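Local coordinates for protein polyketide biosynthesis cytochrome P450 PksS (Bacillus subtilis, PDB 4YZR) that oxidises dihydrobacillaene as a heme-dependent cytochrome P450 in the biosynthesis of the polyketide antibiotic bacillaene, at residues A[104-107]-A[108-112]; A[349-352]-A[353-357]. One frame throughout, in Å; residues are numbered along the deposited sequence.

In the fold
Contact 1 (104-112) spans the last residues of helix 98-106 and the turn that leads to helix 112-116, and contact 2 (349-357) is the cysteine loop running into helix 355-372; their centres are about 10 Å apart, and they pack directly. Phe-110 CB lies 3.5 Å from Leu-353 O, while Val-106 CG1 and Leu-353 CD2 meet at 3.8 Å. The ring also reaches the glycine of the loop, Phe-110 CD1 being 4.0 Å from Gly-354 CA. Contact 2 supplies the axial cysteine; contact 1 reaches the heme through Phe-110, whose side chain comes within about 4 Å of the cofactor, measured between nearest atoms. Contact 1 therefore backs the cysteine loop and lines part of the heme periphery, with Leu-353 between Val-106 and the cofactor.

Contact 1. Residues A[104-107]-A[108-112]; sequences SLVH and QAFTP
Ser-104 meets Gln-108 through its backbone: Ser-104 O stands 3.1 Å from Gln-108 OE1, a pairing of two acceptors and so not a hydrogen bond, while the serine hydroxyl turns to Arg-101 O. The polar anchor comes one residue later, where Gln-108 NE2 donates to Leu-105 O at 2.7 Å. This donor sits well above the carbonyl plane of Leu-105, 57° out of it, yet the oxygen lies close to the plane of the glutamine amide. A first torsion of 70° sets Gln-108 CG between its backbone N and carbonyl carbon, and a second bend folds the chain back over the preceding turn. Val-106 contributes its carbonyl, with Ala-109 N 3.0 Å from Val-106 O, and its methyl CG2, which comes to the edge of the Phe-110 ring at 4.1 Å from CE2. At His-107 the backbone repeats the three-residue spacing, Phe-110 N donating to His-107 O at 3.0 Å; the two successive bonds are evidence of 3-10 winding. On the outer side, Thr-111 CG2 lies over one face of the imidazole, 4.2 Å from the His-107 ring centroid and 27° off its normal, a CH-pi contact. Thr-111 OG1 bonds Gln-108 O at 3.2 Å and also pairs with Thr-114 OG1. The turn joins helix 98-106 to helix 112-116. Its inner side packs on two further helices: Val-106 on Leu-216 of helix 212-218 and Met-234 of helix 228-259, and Phe-110 on Leu-212 and Leu-238 of those same two helices.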
loop_
_atom_site.group_PDB
_atom_site.type_symbol
_atom_site.label_atom_id
_atom_site.label_comp_id
_atom_site.label_asym_id
_atom_site.label_seq_id
_atom_site.Cartn_x
_atom_site.Cartn_y
_atom_site.Cartn_z
ATOM N N SER A 104 -14.522 -12.366 5.504
ATOM C CA SER A 104 -14.501 -13.827 5.593
ATOM C C SER A 104 -14.638 -14.463 4.245
ATOM O O SER A 104 -14.126 -15.570 4.057
ATOM C CB SER A 104 -15.690 -14.313 6.425
ATOM O OG SER A 104 -16.956 -14.178 5.689
ATOM N N LEU A 105 -15.169 -13.810 3.274
ATOM C CA LEU A 105 -15.345 -14.274 1.925
ATOM C C LEU A 105 -14.061 -14.166 1.095
ATOM O O LEU A 105 -13.931 -14.815 0.034
ATOM C CB LEU A 105 -16.498 -13.580 1.235
ATOM C CG LEU A 105 -17.888 -14.127 1.641
ATOM C CD1 LEU A 105 -18.933 -13.154 1.402
ATOM C CD2 LEU A 105 -18.189 -15.427 0.923
ATOM N N VAL A 106 -13.140 -13.288 1.440
ATOM C CA VAL A 106 -11.874 -13.217 0.724
ATOM C C VAL A 106 -10.793 -13.798 1.518
ATOM O O VAL A 106 -9.757 -14.113 0.875
ATOM C CB VAL A 106 -11.618 -11.788 0.282
ATOM C CG1 VAL A 106 -11.497 -10.854 1.412
ATOM C CG2 VAL A 106 -10.397 -11.628 -0.648
ATOM N N HIS A 107 -10.892 -13.918 2.807
ATOM C CA HIS A 107 -9.813 -14.340 3.687
ATOM C C HIS A 107 -8.968 -15.503 3.256
ATOM O O HIS A 107 -7.775 -15.490 3.377
ATOM C CB HIS A 107 -10.439 -14.641 5.072
ATOM C CG HIS A 107 -9.539 -15.297 6.054
ATOM N ND1 HIS A 107 -9.599 -16.637 6.345
ATOM C CD2 HIS A 107 -8.655 -14.764 6.917
ATOM C CE1 HIS A 107 -8.717 -16.913 7.285
ATOM N NE2 HIS A 107 -8.146 -15.796 7.665
ATOM N N GLN A 108 -9.628 -16.461 2.838
ATOM C CA GLN A 108 -8.980 -17.662 2.437
ATOM C C GLN A 108 -7.989 -17.495 1.267
ATOM O O GLN A 108 -7.047 -18.278 1.184
ATOM C CB GLN A 108 -10.014 -18.721 2.151
ATOM C CG GLN A 108 -10.802 -18.437 0.921
ATOM C CD GLN A 108 -11.849 -17.337 1.062
ATOM O OE1 GLN A 108 -12.041 -16.712 2.131
ATOM N NE2 GLN A 108 -12.556 -17.122 -0.049
ATOM N N ALA A 109 -8.137 -16.538 0.397
ATOM C CA ALA A 109 -7.224 -16.255 -0.592
ATOM C C ALA A 109 -5.924 -15.729 -0.177
ATOM O O ALA A 109 -4.888 -15.732 -0.947
ATOM C CB ALA A 109 -7.812 -15.358 -1.658
ATOM N N PHE A 110 -5.825 -15.340 1.092
ATOM C CA PHE A 110 -4.585 -14.720 1.600
ATOM C C PHE A 110 -4.098 -15.405 2.846
ATOM O O PHE A 110 -3.266 -14.813 3.544
ATOM C CB PHE A 110 -4.862 -13.206 1.768
ATOM C CG PHE A 110 -4.983 -12.475 0.458
ATOM C CD1 PHE A 110 -3.873 -11.949 -0.179
ATOM C CD2 PHE A 110 -6.175 -12.313 -0.130
ATOM C CE1 PHE A 110 -4.000 -11.389 -1.395
ATOM C CE2 PHE A 110 -6.393 -11.758 -1.383
ATOM C CZ PHE A 110 -5.269 -11.234 -2.021
ATOM N N THR A 111 -4.411 -16.704 2.964
ATOM C CA THR A 111 -3.787 -17.465 4.118
ATOM C C THR A 111 -2.353 -17.816 3.854
ATOM O O THR A 111 -1.889 -17.829 2.674
ATOM C CB THR A 111 -4.598 -18.676 4.361
ATOM O OG1 THR A 111 -4.753 -19.351 3.099
ATOM C CG2 THR A 111 -5.948 -18.225 4.966
ATOM N N PRO A 112 -1.589 -18.051 4.945
ATOM C CA PRO A 112 -0.149 -18.268 4.749
ATOM C C PRO A 112 0.292 -19.315 3.710
ATOM O O PRO A 112 1.163 -18.983 2.881
ATOM C CB PRO A 112 0.322 -18.643 6.166
ATOM C CG PRO A 112 -0.641 -17.908 7.098
ATOM C CD PRO A 112 -1.973 -18.058 6.383
#

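Contact 2. Residues A[349-352]-A[353-357]; sequences IHFC and LGAPL. With HEM (protoporphyrin IX containing Fe), chain C.
The proximal heme-binding loop of the P450 holds this contact, with Cys-352 and Ala-355 as the ends of a type I turn. Its closing bond is weak: Ala-355 N to Cys-352 O measures 3.4 Å, although nearly straight at 163°. With chi1 at -179° the sulfur extends away from the cysteine's own backbone N, which carries Cys-352 SG to 2.3 Å from the heme iron; beyond the four porphyrin nitrogens and this sulfur, one more atom from outside the two segments binds the iron. Packing against the porphyrin is close where the turn has no side chain, Gly-354 CA lying 3.5 Å from heme C3C, and Leu-353 CB touches the methyl CMD at 3.7 Å. At the other end of the loop, His-350 ND1 donates almost linearly (170°) to heme O1D at 2.7 Å, with that oxygen in the plane of the imidazole at its edge. Arg-103 and His-99 also bond the cofactor. Beneath the turn, Phe-351 CE2 meets Ala-355 CB obliquely at 3.9 Å, while Phe-351 O accepts a bond from Arg-103. The sequence from Phe-345 to Gly-354 fits the P450 cysteine signature, FxxGxxxCxG, and a cysteine loop leading straight into helix 355-372 below the heme is a hallmark of that fold.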
loop_
_atom_site.group_PDB
_atom_site.type_symbol
_atom_site.label_atom_id
_atom_site.label_comp_id
_atom_site.label_asym_id
_atom_site.label_seq_id
_atom_site.Cartn_x
_atom_site.Cartn_y
_atom_site.Cartn_z
ATOM N N ILE A 349 -9.153 -4.065 12.796
ATOM C CA ILE A 349 -10.174 -4.610 11.949
ATOM C C ILE A 349 -9.757 -4.689 10.465
ATOM O O ILE A 349 -9.971 -5.691 9.761
ATOM C CB ILE A 349 -11.537 -3.754 12.136
ATOM C CG1 ILE A 349 -12.119 -3.975 13.543
ATOM C CG2 ILE A 349 -12.591 -4.082 11.150
ATOM C CD1 ILE A 349 -13.252 -2.990 13.964
ATOM N N HIS A 350 -9.139 -3.615 10.043
ATOM C CA HIS A 350 -8.820 -3.368 8.642
ATOM C C HIS A 350 -7.305 -3.659 8.379
ATOM O O HIS A 350 -6.864 -3.253 7.275
ATOM C CB HIS A 350 -9.208 -2.052 8.200
ATOM C CG HIS A 350 -10.689 -1.798 8.274
ATOM N ND1 HIS A 350 -11.543 -2.211 7.291
ATOM C CD2 HIS A 350 -11.459 -1.202 9.224
ATOM C CE1 HIS A 350 -12.803 -1.842 7.605
ATOM N NE2 HIS A 350 -12.751 -1.248 8.751
ATOM N N PHE A 351 -6.630 -4.363 9.235
ATOM C CA PHE A 351 -5.235 -4.677 9.009
ATOM C C PHE A 351 -5.110 -5.304 7.608
ATOM O O PHE A 351 -5.838 -6.245 7.211
ATOM C CB PHE A 351 -4.770 -5.684 10.061
ATOM C CG PHE A 351 -3.349 -6.125 9.918
ATOM C CD1 PHE A 351 -2.327 -5.396 10.484
ATOM C CD2 PHE A 351 -3.000 -7.163 9.127
ATOM C CE1 PHE A 351 -1.026 -5.770 10.300
ATOM C CE2 PHE A 351 -1.697 -7.517 8.916
ATOM C CZ PHE A 351 -0.686 -6.850 9.527
ATOM N N CYS A 352 -4.046 -4.909 6.897
ATOM C CA CYS A 352 -3.907 -5.326 5.505
ATOM C C CYS A 352 -4.059 -6.773 5.275
ATOM O O CYS A 352 -3.330 -7.597 5.712
ATOM C CB CYS A 352 -2.518 -4.870 5.066
ATOM S SG CYS A 352 -2.148 -5.280 3.332
ATOM N N LEU A 353 -4.996 -7.089 4.396
ATOM C CA LEU A 353 -5.241 -8.452 3.927
ATOM C C LEU A 353 -4.110 -9.022 3.134
ATOM O O LEU A 353 -3.824 -10.192 3.161
ATOM C CB LEU A 353 -6.524 -8.457 3.116
ATOM C CG LEU A 353 -6.984 -9.840 2.555
ATOM C CD1 LEU A 353 -7.513 -10.694 3.674
ATOM C CD2 LEU A 353 -7.963 -9.588 1.451
ATOM N N GLY A 354 -3.483 -8.158 2.385
ATOM C CA GLY A 354 -2.392 -8.577 1.473
ATOM C C GLY A 354 -1.041 -8.625 2.098
ATOM O O GLY A 354 -0.063 -8.902 1.399
ATOM N N ALA A 355 -0.928 -8.416 3.390
ATOM C CA ALA A 355 0.403 -8.355 4.059
ATOM C C ALA A 355 1.260 -9.544 3.745
ATOM O O ALA A 355 2.439 -9.362 3.443
ATOM C CB ALA A 355 0.261 -8.125 5.569
ATOM N N PRO A 356 0.729 -10.798 3.699
ATOM C CA PRO A 356 1.679 -11.870 3.438
ATOM C C PRO A 356 2.223 -11.803 2.017
ATOM O O PRO A 356 3.365 -12.198 1.747
ATOM C CB PRO A 356 0.806 -13.154 3.621
ATOM C CG PRO A 356 -0.452 -12.667 4.205
ATOM C CD PRO A 356 -0.592 -11.237 4.187
ATOM N N LEU A 357 1.431 -11.308 1.075
ATOM C CA LEU A 357 1.875 -11.211 -0.309
ATOM C C LEU A 357 2.858 -10.079 -0.472
ATOM O O LEU A 357 3.878 -10.249 -1.112
ATOM C CB LEU A 357 0.664 -11.002 -1.247
ATOM C CG LEU A 357 1.035 -10.853 -2.709
ATOM C CD1 LEU A 357 1.787 -12.071 -3.227
ATOM C CD2 LEU A 357 -0.304 -10.747 -3.477
HETATM C CHA HEM C . -5.570 -2.585 3.956
HETATM C CHB HEM C . -0.948 -1.216 3.617
HETATM C CHC HEM C . -0.289 -4.395 -0.004
HETATM C CHD HEM C . -4.923 -5.608 0.270
HETATM C C1A HEM C . -4.386 -1.918 4.170
HETATM C C2A HEM C . -4.088 -0.910 5.197
HETATM C C3A HEM C . -2.851 -0.509 5.046
HETATM C C4A HEM C . -2.257 -1.316 3.977
HETATM C CMA HEM C . -2.158 0.574 5.772
HETATM C CAA HEM C . -5.131 -0.325 6.157
HETATM C CBA HEM C . -5.796 0.858 5.617
HETATM C CGA HEM C . -6.861 1.599 6.534
HETATM O O1A HEM C . -7.252 2.709 6.031
HETATM O O2A HEM C . -7.083 1.051 7.548
HETATM C C1B HEM C . -0.366 -1.956 2.590
HETATM C C2B HEM C . 1.007 -1.931 2.206
HETATM C C3B HEM C . 1.235 -2.801 1.193
HETATM C C4B HEM C . -0.070 -3.412 0.934
HETATM C CMB HEM C . 1.970 -1.059 2.870
HETATM C CAB HEM C . 2.430 -3.143 0.442
HETATM C CBB HEM C . 3.607 -2.912 0.908
HETATM C C1C HEM C . -1.458 -5.062 -0.261
HETATM C C2C HEM C . -1.712 -6.059 -1.225
HETATM C C3C HEM C . -3.058 -6.422 -1.154
HETATM C C4C HEM C . -3.625 -5.582 -0.149
HETATM C CMC HEM C . -0.596 -6.681 -2.022
HETATM C CAC HEM C . -3.782 -7.412 -1.934
HETATM C CBC HEM C . -3.456 -7.764 -3.124
HETATM C C1D HEM C . -5.536 -4.898 1.274
HETATM C C2D HEM C . -6.943 -4.962 1.589
HETATM C C3D HEM C . -7.109 -4.119 2.650
HETATM C C4D HEM C . -5.795 -3.539 2.992
HETATM C CMD HEM C . -7.981 -5.854 0.946
HETATM C CAD HEM C . -8.379 -3.837 3.412
HETATM C CBD HEM C . -8.574 -4.763 4.571
HETATM C CGD HEM C . -9.922 -4.609 5.342
HETATM O O1D HEM C . -10.530 -3.548 5.157
HETATM O O2D HEM C . -10.216 -5.546 6.109
HETATM N NA HEM C . -3.215 -2.181 3.533
HETATM N NB HEM C . -0.978 -2.916 1.816
HETATM N NC HEM C . -2.628 -4.803 0.397
HETATM N ND HEM C . -4.857 -4.029 2.094
HETATM FE FE HEM C . -2.921 -3.535 2.006
#